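Local coordinates for putative ABC-transporter ATP-binding protein (Alicyclobacillus acidocaldarius, PDB 1Z47) that probably binds and hydrolyses ATP to drive sulfate import, as the ATPase subunit of a putative ABC transporter, at residues E40-V44 and V188-H192; R185-R189 and E211-R215. All blocks are in the same frame, centred on the assembly; numbering follows the deposited sequence.

Interaction 1 (E40-V44 and V188-H192); sequences EGEMV and VRQVH
His192 NE2 donates to the carbonyl oxygen of Gly41 across 3.1 Å, a weak bond bent to 133° in which the oxygen sits at the ring edge, near its plane. The second ring nitrogen, His192 ND1, is hydrogen-bonded to Ser199 OG, so both nitrogens are engaged and the imidazole is kept from turning. Met43 lies along one face of this ring. Its CB makes a CH-pi contact 3.9 Å from the His192 centroid, and its SD stands over the same face, 4.5 Å from that centroid, in a Met-aromatic contact. The chain then bends at chi3 (-104°), which brings CE to 3.8 Å from His192 CB and, at the helix surface, to 3.9 Å from Val188 CG1. The Arg189 side chain runs antiparallel to that of Met43; its CD is 3.9 Å from Met43 SD, while its guanidinium carries on to Val212 O and Asp214. CB of Glu42 points away from the helix, and its carboxylate pairs with Arg215. Thus the turn leading into strand 43-47 is joined to helix 178-195 by a weak hydrogen bond and by the packing of Met43 on His192, Arg189 and Val188. Here a helix packs on the mainly parallel central sheet of the P-loop ATPase core of an ABC domain, at the start of the strand that probably leads into the Walker A loop.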
loop_
_atom_site.group_PDB
_atom_site.type_symbol
_atom_site.label_atom_id
_atom_site.label_comp_id
_atom_site.label_asym_id
_atom_site.label_seq_id
_atom_site.Cartn_x
_atom_site.Cartn_y
_atom_site.Cartn_z
ATOM N N GLU B 40 -4.065 -26.667 10.417
ATOM C CA GLU B 40 -2.675 -27.019 10.146
ATOM C C GLU B 40 -2.282 -26.650 8.710
ATOM O O GLU B 40 -3.032 -26.903 7.749
ATOM C CB GLU B 40 -2.448 -28.524 10.407
ATOM C CG GLU B 40 -2.577 -28.914 11.893
ATOM C CD GLU B 40 -2.332 -30.404 12.175
ATOM O OE1 GLU B 40 -1.186 -30.887 11.998
ATOM O OE2 GLU B 40 -3.291 -31.096 12.586
ATOM N N GLY B 41 -1.108 -26.028 8.573
ATOM C CA GLY B 41 -0.619 -25.643 7.261
ATOM C C GLY B 41 -1.321 -24.425 6.692
ATOM O O GLY B 41 -1.160 -24.076 5.521
ATOM N N GLU B 42 -2.107 -23.758 7.520
ATOM C CA GLU B 42 -2.825 -22.589 7.033
ATOM C C GLU B 42 -1.994 -21.329 7.255
ATOM O O GLU B 42 -1.170 -21.276 8.170
ATOM C CB GLU B 42 -4.156 -22.452 7.781
ATOM C CG GLU B 42 -5.142 -21.552 7.103
ATOM C CD GLU B 42 -6.480 -21.482 7.827
ATOM O OE1 GLU B 42 -7.467 -21.116 7.159
ATOM O OE2 GLU B 42 -6.538 -21.777 9.046
ATOM N N MET B 43 -2.209 -20.324 6.413
ATOM C CA MET B 43 -1.524 -19.048 6.587
ATOM C C MET B 43 -2.616 -18.057 7.008
ATOM O O MET B 43 -3.472 -17.731 6.204
ATOM C CB MET B 43 -0.906 -18.575 5.274
ATOM C CG MET B 43 -0.310 -17.171 5.358
ATOM S SD MET B 43 0.961 -16.956 4.120
ATOM C CE MET B 43 2.425 -17.080 5.152
ATOM N N VAL B 44 -2.586 -17.587 8.250
ATOM C CA VAL B 44 -3.632 -16.648 8.694
ATOM C C VAL B 44 -3.141 -15.219 8.894
ATOM O O VAL B 44 -2.089 -15.001 9.495
ATOM C CB VAL B 44 -4.270 -17.110 10.022
ATOM C CG1 VAL B 44 -5.127 -15.977 10.639
ATOM C CG2 VAL B 44 -5.120 -18.367 9.774
ATOM N N VAL B 188 7.427 -14.987 0.705
ATOM C CA VAL B 188 7.016 -15.599 1.960
ATOM C C VAL B 188 5.896 -16.600 1.678
ATOM O O VAL B 188 5.860 -17.684 2.266
ATOM C CB VAL B 188 6.506 -14.535 2.977
ATOM C CG1 VAL B 188 5.731 -15.218 4.102
ATOM C CG2 VAL B 188 7.688 -13.741 3.566
ATOM N N ARG B 189 4.989 -16.235 0.779
ATOM C CA ARG B 189 3.889 -17.138 0.428
ATOM C C ARG B 189 4.438 -18.395 -0.254
ATOM O O ARG B 189 4.081 -19.506 0.112
ATOM C CB ARG B 189 2.868 -16.448 -0.499
ATOM C CG ARG B 189 1.636 -17.315 -0.851
ATOM C CD ARG B 189 0.665 -17.559 0.321
ATOM N NE ARG B 189 0.095 -18.913 0.247
ATOM C CZ ARG B 189 -1.095 -19.294 0.704
ATOM N NH1 ARG B 189 -1.916 -18.435 1.289
ATOM N NH2 ARG B 189 -1.462 -20.560 0.587
ATOM N N GLN B 190 5.317 -18.229 -1.237
ATOM C CA GLN B 190 5.877 -19.398 -1.925
ATOM C C GLN B 190 6.621 -20.302 -0.930
ATOM O O GLN B 190 6.512 -21.536 -0.974
ATOM C CB GLN B 190 6.814 -18.961 -3.067
ATOM C CG GLN B 190 7.708 -20.078 -3.584
ATOM C CD GLN B 190 8.597 -19.648 -4.737
ATOM O OE1 GLN B 190 8.138 -19.529 -5.878
ATOM N NE2 GLN B 190 9.879 -19.407 -4.446
ATOM N N VAL B 191 7.363 -19.691 -0.017
ATOM C CA VAL B 191 8.084 -20.470 0.973
ATOM C C VAL B 191 7.073 -21.241 1.841
ATOM O O VAL B 191 7.195 -22.457 2.021
ATOM C CB VAL B 191 8.985 -19.562 1.821
ATOM C CG1 VAL B 191 9.468 -20.299 3.059
ATOM C CG2 VAL B 191 10.192 -19.120 0.985
ATOM N N HIS B 192 6.064 -20.540 2.357
ATOM C CA HIS B 192 5.038 -21.175 3.178
ATOM C C HIS B 192 4.428 -22.410 2.508
ATOM O O HIS B 192 4.281 -23.455 3.126
ATOM C CB HIS B 192 3.902 -20.193 3.471
ATOM C CG HIS B 192 2.701 -20.838 4.087
ATOM N ND1 HIS B 192 2.571 -21.026 5.447
ATOM C CD2 HIS B 192 1.578 -21.344 3.523
ATOM C CE1 HIS B 192 1.413 -21.618 5.697
ATOM N NE2 HIS B 192 0.791 -21.822 4.549
#

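Interaction 2 (R185-R189 and E211-R215)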
loop_
_atom_site.group_PDB
_atom_site.type_symbol
_atom_site.label_atom_id
_atom_site.label_comp_id
_atom_site.label_asym_id
_atom_site.label_seq_id
_atom_site.Cartn_x
_atom_site.Cartn_y
_atom_site.Cartn_z
ATOM N N ARG B 185 6.327 -10.379 0.071
ATOM C CA ARG B 185 5.145 -11.144 0.457
ATOM C C ARG B 185 4.924 -12.307 -0.499
ATOM O O ARG B 185 4.465 -13.355 -0.080
ATOM C CB ARG B 185 3.898 -10.261 0.497
ATOM C CG ARG B 185 3.484 -9.726 -0.837
ATOM C CD ARG B 185 2.099 -9.082 -0.751
ATOM N NE ARG B 185 1.900 -8.057 -1.771
ATOM C CZ ARG B 185 2.170 -8.204 -3.069
ATOM N NH1 ARG B 185 2.662 -9.346 -3.538
ATOM N NH2 ARG B 185 1.953 -7.193 -3.905
ATOM N N THR B 186 5.257 -12.134 -1.775
ATOM C CA THR B 186 5.082 -13.217 -2.736
ATOM C C THR B 186 6.073 -14.338 -2.414
ATOM O O THR B 186 5.771 -15.521 -2.576
ATOM C CB THR B 186 5.293 -12.717 -4.191
ATOM O OG1 THR B 186 4.197 -11.871 -4.555
ATOM C CG2 THR B 186 5.352 -13.876 -5.166
ATOM N N PHE B 187 7.242 -13.959 -1.919
ATOM C CA PHE B 187 8.260 -14.936 -1.570
ATOM C C PHE B 187 7.866 -15.715 -0.322
ATOM O O PHE B 187 7.962 -16.956 -0.294
ATOM C CB PHE B 187 9.590 -14.225 -1.338
ATOM C CG PHE B 187 10.673 -15.130 -0.872
ATOM C CD1 PHE B 187 11.088 -16.188 -1.658
ATOM C CD2 PHE B 187 11.286 -14.916 0.350
ATOM C CE1 PHE B 187 12.102 -17.029 -1.228
ATOM C CE2 PHE B 187 12.290 -15.742 0.787
ATOM C CZ PHE B 187 12.704 -16.800 -0.004
ATOM N N VAL B 188 7.427 -14.987 0.705
ATOM C CA VAL B 188 7.016 -15.599 1.960
ATOM C C VAL B 188 5.896 -16.600 1.678
ATOM O O VAL B 188 5.860 -17.684 2.266
ATOM C CB VAL B 188 6.506 -14.535 2.977
ATOM C CG1 VAL B 188 5.731 -15.218 4.102
ATOM C CG2 VAL B 188 7.688 -13.741 3.566
ATOM N N ARG B 189 4.989 -16.235 0.779
ATOM C CA ARG B 189 3.889 -17.138 0.428
ATOM C C ARG B 189 4.438 -18.395 -0.254
ATOM O O ARG B 189 4.081 -19.506 0.112
ATOM C CB ARG B 189 2.868 -16.448 -0.499
ATOM C CG ARG B 189 1.636 -17.315 -0.851
ATOM C CD ARG B 189 0.665 -17.559 0.321
ATOM N NE ARG B 189 0.095 -18.913 0.247
ATOM C CZ ARG B 189 -1.095 -19.294 0.704
ATOM N NH1 ARG B 189 -1.916 -18.435 1.289
ATOM N NH2 ARG B 189 -1.462 -20.560 0.587
ATOM N N GLU B 211 -4.431 -10.793 -0.404
ATOM C CA GLU B 211 -3.435 -11.342 -1.299
ATOM C C GLU B 211 -2.737 -12.620 -0.866
ATOM O O GLU B 211 -2.537 -13.527 -1.685
ATOM C CB GLU B 211 -2.365 -10.305 -1.572
ATOM C CG GLU B 211 -1.168 -10.907 -2.266
ATOM C CD GLU B 211 -0.977 -10.388 -3.664
ATOM O OE1 GLU B 211 -1.976 -10.030 -4.333
ATOM O OE2 GLU B 211 0.187 -10.355 -4.096
ATOM N N VAL B 212 -2.344 -12.702 0.401
ATOM C CA VAL B 212 -1.613 -13.883 0.825
ATOM C C VAL B 212 -2.268 -14.822 1.821
ATOM O O VAL B 212 -1.848 -15.965 1.921
ATOM C CB VAL B 212 -0.208 -13.501 1.380
ATOM C CG1 VAL B 212 0.568 -12.679 0.345
ATOM C CG2 VAL B 212 -0.348 -12.731 2.652
ATOM N N ALA B 213 -3.297 -14.379 2.536
ATOM C CA ALA B 213 -3.902 -15.264 3.542
ATOM C C ALA B 213 -4.933 -16.278 3.049
ATOM O O ALA B 213 -5.679 -16.021 2.091
ATOM C CB ALA B 213 -4.509 -14.426 4.660
ATOM N N ASP B 214 -4.952 -17.439 3.705
ATOM C CA ASP B 214 -5.940 -18.480 3.403
ATOM C C ASP B 214 -7.244 -17.988 4.036
ATOM O O ASP B 214 -8.303 -18.034 3.409
ATOM C CB ASP B 214 -5.501 -19.810 4.006
ATOM C CG ASP B 214 -4.263 -20.369 3.317
ATOM O OD1 ASP B 214 -3.303 -20.730 4.016
ATOM O OD2 ASP B 214 -4.286 -20.441 2.082
ATOM N N ARG B 215 -7.146 -17.522 5.274
ATOM C CA ARG B 215 -8.278 -16.929 5.994
ATOM C C ARG B 215 -7.802 -15.709 6.783
ATOM O O ARG B 215 -6.657 -15.632 7.245
ATOM C CB ARG B 215 -8.963 -17.917 6.953
ATOM C CG ARG B 215 -9.834 -18.962 6.230
ATOM C CD ARG B 215 -10.673 -19.731 7.216
ATOM N NE ARG B 215 -9.839 -20.459 8.162
ATOM C CZ ARG B 215 -10.255 -20.903 9.336
ATOM N NH1 ARG B 215 -11.515 -20.681 9.720
ATOM N NH2 ARG B 215 -9.422 -21.578 10.116
#
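Arg189 presents the edge of its guanidinium to the end of helix 206-212, and the carboxylate of Asp214 stands almost upright against it, the two planes 85° apart. NH1 of Arg189 gives a short, fairly straight hydrogen bond of 2.6 Å to Val212 O, with the oxygen nearly in the guanidinium plane but the donor tilted from the carbonyl plane. Asp214 OD2 also lies in the guanidinium plane, bridged by Arg189 NH2 at 3.2 Å and more weakly by NH1; NH2 meets it on its syn side and has a second acid partner in Asp193. The other oxygen, OD1, holds Met43 N. Bends at chi2 and chi3 let Arg189 reach this corner, where the chain leaves the helix at Ala213 and heads for strand 215-220 of the ABC ATPase sheet. The positive group faces the C-terminal end of the helix, where its charge would probably be favourable beside the carbonyl. With an alanine here, the carbonyl of Val212 and one oxygen of Asp214 would probably lose this donor and the positive charge beside them.

Four residues earlier, Arg185 meets Glu211 quite differently. The two side chains meet nearly perpendicular, their planes 63° apart, and Glu211 OE2 sits over the guanidinium face, 2.7 Å from Arg185 NH1. No N-H points at the oxygen, so charge alone makes this salt bridge. CG of Arg185 is tucked over the backbone (chi1 66°), from where an extended chain runs beside Val212, whose CG1 is 4.1 Å from Arg185 CD. The second subunit adds its Lys309 on Glu211 OE1 and its Arg305 on Glu211 O.

Overall arrangement
From the N terminus, 40-44 comes first and meets 188-192, so interaction 1 closes a loop of 143 residues that takes in much of the ATPase domain. Interaction 2 starts at 185-189, before that loop has ended, and closes at 211-215 after only 21 residues, which span the end of helix 178-195, strand 198-203 and most of helix 206-212. The two loops therefore cross, overlapping on Val188 and Arg189. The far segments, 40-44 and 211-215, also touch each other directly. Together the contacts tie helix 178-195 to the starts of strands 43-47 and 215-220, parallel neighbours in the sheet.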